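Local coordinates for tRNA-splicing ligase RtcB (Thermus thermophilus, PDB 2EPG), which probably joins RNA ends bearing a 2',3'-cyclic phosphate or 3'-phosphate to 5'-hydroxyl ends, using GTP and manganese ions, at residues 91-96 and 284-289; 87-92 and 350-355. All coordinates share one frame; numbering follows the deposited sequence.

Interaction 1 of 2, residues 91-96 and 284-289; sequences DPEEGG and PIKSPE
Ile285 N donates a nearly straight hydrogen bond of 3.0 Å to Gly96 O, the one backbone hydrogen bond joining the two segments, and the CA-H of Pro284 leans on the same oxygen. The side chain of Ile285 packs on the Gly96 carbonyl: CD1, carried forward by an extended chi2 of 159°, comes 3.6 Å from Gly96 C. Glycine suits this place, since Ile285 CD1 and Asp91 O press close to its CA. The other branch, Ile285 CG2, meets the ring carbon Pro92 CB at 4.2 Å, and Phe344 of strand 332-347 touches both side chains. The bond continues the short antiparallel pairing of strands 97-98 and 283-284, from which Pro284 to Ser287 leave in a type I beta turn. Ser287 is the N-cap of helix 288-321, its OG donating to Pro284 O and capping Gly290 N. On the more exposed side, Lys286 stretches out fully beyond CG, passing Pro92 O with its CE, and NZ reaches Glu93 OE1 at 2.7 Å. This salt bridge uses the syn side of the carboxylate, 32° out of its plane, with the Glu93 chain bent at chi2. An Asx turn, in which Asp91 OD1 accepts from Glu93 N at 2.8 Å, shapes the loop that presents Glu93.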
loop_
_atom_site.group_PDB
_atom_site.type_symbol
_atom_site.label_atom_id
_atom_site.label_comp_id
_atom_site.label_asym_id
_atom_site.label_seq_id
_atom_site.Cartn_x
_atom_site.Cartn_y
_atom_site.Cartn_z
ATOM N N ASP A 91 -12.957 2.579 -16.875
ATOM C CA ASP A 91 -12.899 3.736 -17.761
ATOM C C ASP A 91 -14.117 4.650 -17.603
ATOM O O ASP A 91 -15.238 4.274 -17.955
ATOM C CB ASP A 91 -12.804 3.279 -19.221
ATOM C CG ASP A 91 -12.500 4.424 -20.173
ATOM O OD1 ASP A 91 -12.816 5.581 -19.860
ATOM O OD2 ASP A 91 -11.953 4.160 -21.256
ATOM N N PRO A 92 -13.904 5.876 -17.106
ATOM C CA PRO A 92 -14.994 6.843 -16.902
ATOM C C PRO A 92 -15.791 7.103 -18.175
ATOM O O PRO A 92 -17.009 7.263 -18.129
ATOM C CB PRO A 92 -14.267 8.112 -16.434
ATOM C CG PRO A 92 -12.960 7.608 -15.915
ATOM C CD PRO A 92 -12.599 6.518 -16.889
ATOM N N GLU A 93 -15.094 7.142 -19.307
ATOM C CA GLU A 93 -15.723 7.406 -20.593
ATOM C C GLU A 93 -16.578 6.262 -21.093
ATOM O O GLU A 93 -17.335 6.417 -22.053
ATOM C CB GLU A 93 -14.661 7.718 -21.649
ATOM C CG GLU A 93 -13.960 9.024 -21.396
ATOM C CD GLU A 93 -14.954 10.125 -21.127
ATOM O OE1 GLU A 93 -15.192 10.445 -19.942
ATOM O OE2 GLU A 93 -15.517 10.653 -22.110
ATOM N N GLU A 94 -16.446 5.111 -20.447
ATOM C CA GLU A 94 -17.189 3.918 -20.828
ATOM C C GLU A 94 -18.245 3.617 -19.757
ATOM O O GLU A 94 -18.735 2.503 -19.653
ATOM C CB GLU A 94 -16.202 2.753 -20.942
ATOM C CG GLU A 94 -16.234 1.962 -22.233
ATOM C CD GLU A 94 -16.203 2.835 -23.467
ATOM O OE1 GLU A 94 -15.251 3.622 -23.638
ATOM O OE2 GLU A 94 -17.148 2.727 -24.270
ATOM N N GLY A 95 -18.567 4.616 -18.943
ATOM C CA GLY A 95 -19.542 4.411 -17.890
ATOM C C GLY A 95 -18.988 3.618 -16.718
ATOM O O GLY A 95 -19.728 2.918 -16.020
ATOM N N GLY A 96 -17.682 3.732 -16.497
ATOM C CA GLY A 96 -17.042 3.013 -15.414
ATOM C C GLY A 96 -17.524 3.397 -14.025
ATOM O O GLY A 96 -18.045 4.492 -13.806
ATOM N N PRO A 284 -21.365 5.131 -10.449
ATOM C CA PRO A 284 -20.651 5.649 -11.609
ATOM C C PRO A 284 -19.619 6.658 -11.154
ATOM O O PRO A 284 -19.896 7.507 -10.299
ATOM C CB PRO A 284 -21.756 6.304 -12.436
ATOM C CG PRO A 284 -22.963 5.476 -12.097
ATOM C CD PRO A 284 -22.825 5.286 -10.610
ATOM N N ILE A 285 -18.423 6.544 -11.717
ATOM C CA ILE A 285 -17.337 7.457 -11.417
ATOM C C ILE A 285 -17.817 8.891 -11.669
ATOM O O ILE A 285 -17.525 9.795 -10.893
ATOM C CB ILE A 285 -16.115 7.133 -12.323
ATOM C CG1 ILE A 285 -15.429 5.853 -11.837
ATOM C CG2 ILE A 285 -15.132 8.296 -12.337
ATOM C CD1 ILE A 285 -14.589 5.196 -12.887
ATOM N N LYS A 286 -18.597 9.093 -12.730
ATOM C CA LYS A 286 -19.084 10.441 -13.052
ATOM C C LYS A 286 -20.353 10.927 -12.342
ATOM O O LYS A 286 -20.843 12.014 -12.639
ATOM C CB LYS A 286 -19.296 10.580 -14.554
ATOM C CG LYS A 286 -18.018 10.666 -15.372
ATOM C CD LYS A 286 -18.399 10.782 -16.843
ATOM C CE LYS A 286 -17.205 10.949 -17.742
ATOM N NZ LYS A 286 -17.674 11.035 -19.156
ATOM N N SER A 287 -20.886 10.127 -11.424
ATOM C CA SER A 287 -22.087 10.478 -10.671
ATOM C C SER A 287 -21.705 11.292 -9.441
ATOM O O SER A 287 -20.562 11.231 -8.984
ATOM C CB SER A 287 -22.778 9.207 -10.174
ATOM O OG SER A 287 -22.003 8.620 -9.118
ATOM N N PRO A 288 -22.661 12.065 -8.883
ATOM C CA PRO A 288 -22.379 12.866 -7.693
ATOM C C PRO A 288 -21.816 12.003 -6.568
ATOM O O PRO A 288 -20.813 12.350 -5.961
ATOM C CB PRO A 288 -23.745 13.471 -7.356
ATOM C CG PRO A 288 -24.298 13.738 -8.714
ATOM C CD PRO A 288 -23.962 12.448 -9.469
ATOM N N GLU A 289 -22.450 10.870 -6.307
ATOM C CA GLU A 289 -21.995 9.975 -5.256
ATOM C C GLU A 289 -20.603 9.394 -5.541
ATOM O O GLU A 289 -19.785 9.230 -4.620
ATOM C CB GLU A 289 -23.000 8.828 -5.065
ATOM C CG GLU A 289 -24.401 9.292 -4.674
ATOM C CD GLU A 289 -25.231 9.767 -5.856
ATOM O OE1 GLU A 289 -26.377 10.211 -5.637
ATOM O OE2 GLU A 289 -24.755 9.699 -7.005
#

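Interaction 2 of 2, residues 87-92 and 350-355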
loop_
_atom_site.group_PDB
_atom_site.type_symbol
_atom_site.label_atom_id
_atom_site.label_comp_id
_atom_site.label_asym_id
_atom_site.label_seq_id
_atom_site.Cartn_x
_atom_site.Cartn_y
_atom_site.Cartn_z
ATOM N N VAL A 87 -6.705 -5.968 -8.613
ATOM C CA VAL A 87 -6.432 -4.753 -9.364
ATOM C C VAL A 87 -7.532 -4.708 -10.417
ATOM O O VAL A 87 -7.743 -5.688 -11.152
ATOM C CB VAL A 87 -5.045 -4.810 -10.055
ATOM C CG1 VAL A 87 -4.861 -3.614 -10.993
ATOM C CG2 VAL A 87 -3.940 -4.831 -9.010
ATOM N N ALA A 88 -8.241 -3.585 -10.494
ATOM C CA ALA A 88 -9.328 -3.451 -11.468
ATOM C C ALA A 88 -9.403 -2.025 -11.976
ATOM O O ALA A 88 -9.643 -1.100 -11.205
ATOM C CB ALA A 88 -10.674 -3.852 -10.821
ATOM N N ALA A 89 -9.201 -1.855 -13.276
ATOM C CA ALA A 89 -9.236 -0.540 -13.889
ATOM C C ALA A 89 -10.623 -0.305 -14.503
ATOM O O ALA A 89 -11.219 -1.225 -15.083
ATOM C CB ALA A 89 -8.143 -0.442 -14.960
ATOM N N PHE A 90 -11.135 0.917 -14.339
ATOM C CA PHE A 90 -12.443 1.301 -14.859
ATOM C C PHE A 90 -12.345 2.580 -15.690
ATOM O O PHE A 90 -11.715 3.549 -15.264
ATOM C CB PHE A 90 -13.424 1.487 -13.701
ATOM C CG PHE A 90 -13.856 0.183 -13.064
ATOM C CD1 PHE A 90 -13.110 -0.395 -12.038
ATOM C CD2 PHE A 90 -14.991 -0.478 -13.516
ATOM C CE1 PHE A 90 -13.490 -1.610 -11.470
ATOM C CE2 PHE A 90 -15.380 -1.699 -12.954
ATOM C CZ PHE A 90 -14.633 -2.265 -11.932
ATOM N N ASP A 91 -12.957 2.579 -16.875
ATOM C CA ASP A 91 -12.899 3.736 -17.761
ATOM C C ASP A 91 -14.117 4.650 -17.603
ATOM O O ASP A 91 -15.238 4.274 -17.955
ATOM C CB ASP A 91 -12.804 3.279 -19.221
ATOM C CG ASP A 91 -12.500 4.424 -20.173
ATOM O OD1 ASP A 91 -12.816 5.581 -19.860
ATOM O OD2 ASP A 91 -11.953 4.160 -21.256
ATOM N N PRO A 92 -13.904 5.876 -17.106
ATOM C CA PRO A 92 -14.994 6.843 -16.902
ATOM C C PRO A 92 -15.791 7.103 -18.175
ATOM O O PRO A 92 -17.009 7.263 -18.129
ATOM C CB PRO A 92 -14.267 8.112 -16.434
ATOM C CG PRO A 92 -12.960 7.608 -15.915
ATOM C CD PRO A 92 -12.599 6.518 -16.889
ATOM N N ARG A 350 -5.286 5.991 -22.295
ATOM C CA ARG A 350 -6.476 6.640 -21.730
ATOM C C ARG A 350 -6.375 6.853 -20.220
ATOM O O ARG A 350 -5.539 6.249 -19.543
ATOM C CB ARG A 350 -7.731 5.811 -22.013
ATOM C CG ARG A 350 -8.156 5.779 -23.475
ATOM C CD ARG A 350 -9.378 4.887 -23.707
ATOM N NE ARG A 350 -9.085 3.463 -23.536
ATOM C CZ ARG A 350 -8.270 2.758 -24.325
ATOM N NH1 ARG A 350 -8.067 1.470 -24.089
ATOM N NH2 ARG A 350 -7.656 3.333 -25.351
ATOM N N ARG A 351 -7.237 7.718 -19.696
ATOM C CA ARG A 351 -7.255 7.974 -18.268
ATOM C C ARG A 351 -8.241 6.973 -17.681
ATOM O O ARG A 351 -9.405 6.930 -18.080
ATOM C CB ARG A 351 -7.726 9.400 -18.000
ATOM C CG ARG A 351 -8.010 9.727 -16.534
ATOM C CD ARG A 351 -8.353 11.215 -16.418
ATOM N NE ARG A 351 -9.361 11.498 -15.404
ATOM C CZ ARG A 351 -9.092 11.968 -14.196
ATOM N NH1 ARG A 351 -10.083 12.193 -13.342
ATOM N NH2 ARG A 351 -7.832 12.220 -13.844
ATOM N N VAL A 352 -7.777 6.139 -16.759
ATOM C CA VAL A 352 -8.663 5.164 -16.149
ATOM C C VAL A 352 -8.485 5.212 -14.651
ATOM O O VAL A 352 -7.491 5.730 -14.163
ATOM C CB VAL A 352 -8.380 3.727 -16.664
ATOM C CG1 VAL A 352 -8.658 3.644 -18.154
ATOM C CG2 VAL A 352 -6.944 3.337 -16.369
ATOM N N LEU A 353 -9.471 4.708 -13.921
ATOM C CA LEU A 353 -9.403 4.673 -12.472
ATOM C C LEU A 353 -8.996 3.252 -12.074
ATOM O O LEU A 353 -9.730 2.298 -12.338
ATOM C CB LEU A 353 -10.767 5.005 -11.862
ATOM C CG LEU A 353 -10.817 4.888 -10.336
ATOM C CD1 LEU A 353 -9.977 5.994 -9.723
ATOM C CD2 LEU A 353 -12.274 4.969 -9.857
ATOM N N VAL A 354 -7.848 3.119 -11.419
ATOM C CA VAL A 354 -7.356 1.804 -11.018
ATOM C C VAL A 354 -7.561 1.504 -9.539
ATOM O O VAL A 354 -6.982 2.182 -8.682
ATOM C CB VAL A 354 -5.847 1.662 -11.331
ATOM C CG1 VAL A 354 -5.372 0.225 -11.028
ATOM C CG2 VAL A 354 -5.589 2.027 -12.787
ATOM N N HIS A 355 -8.383 0.484 -9.257
ATOM C CA HIS A 355 -8.667 0.054 -7.895
ATOM C C HIS A 355 -7.601 -0.982 -7.542
ATOM O O HIS A 355 -7.362 -1.944 -8.297
ATOM C CB HIS A 355 -10.035 -0.648 -7.773
ATOM C CG HIS A 355 -11.224 0.246 -7.959
ATOM N ND1 HIS A 355 -11.625 0.714 -9.193
ATOM C CD2 HIS A 355 -12.133 0.709 -7.065
ATOM C CE1 HIS A 355 -12.735 1.423 -9.051
ATOM N NE2 HIS A 355 -13.064 1.433 -7.770
HETATM O O HOH W 1 -11.097 7.508 -20.115
#
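Ala88 and His355 form one antiparallel hydrogen-bonded pair, Phe90 and Leu353 the next, and in both each N-H is matched to the partner's carbonyl. His355 N reaches Ala88 O at 2.8 Å from above the carbonyl plane, whereas Ala88 N meets His355 O in the plane. Ala88 O also takes a weak bond from His355 ND1, 3.4 Å away at the ring edge; with chi1 at -69° the imidazole lies beside its own backbone N, whose hydrogen goes to the same oxygen. His355 NE2 is satisfied from outside by Ser99 N. In the second pair, Leu353 N gives Phe90 O an almost straight bond of 2.9 Å. Between them, Ala89 and Val354 are a non-hydrogen-bonded pair, their CA atoms 4.2 Å apart, closer than in the pairs either side, as is usual; Ala89 CA-H points to Leu353 O at 3.3 Å. The Ala89 methyl meets Val352 CG2 and Val354 CG2, while Val87 CG1 touches Val354 CG1, the two valine side chains lying obliquely to each other.

On the other face the Phe90 and His355 rings meet obliquely, planes 79° apart. Past the end of strand 86-90 a water bridges the two segments, donating to Asp91 OD1 at 2.6 Å and to Arg351 O. OD1 also accepts from Glu93 N, and Arg350 NE adds a long, weak ion pair to OD2. The flanking N-H and C=O groups turn outward: Val87 and Ala89 bond to Leu71 and Val67, Val352 and Val354 to Glu345 and Lys343. Such alternation is characteristic of antiparallel strands with a neighbour on both sides: 70-73, 86-90, 350-357 and 332-347 follow one another, and the side chain of His410, predicted to form the GMP-histidine intermediate, is about 9 Å from that of Val87.

In the fold
Both interactions use one continuous run of chain, sharing Asp91 and Pro92, and their centres lie 10 Å apart on one side of the chain's centre. Strand 86-90 supplies interaction 2; the loop running on to strand 97-98 supplies interaction 1. Their partners come much later: 284-289 in the turn that leads into helix 288-321, then, after strand 332-347, residues 350-355 on strand 350-357. The two contacts also pack together: Ile285 CD1 lies 3.8 Å from Leu353 CD2 and 4.0 Å from Phe90 CB. The shared run thus ties the paired strands of interaction 2, about 17 Å from the chain's centre, to the turn before the long helix in interaction 1, whose centre is about 24 Å away.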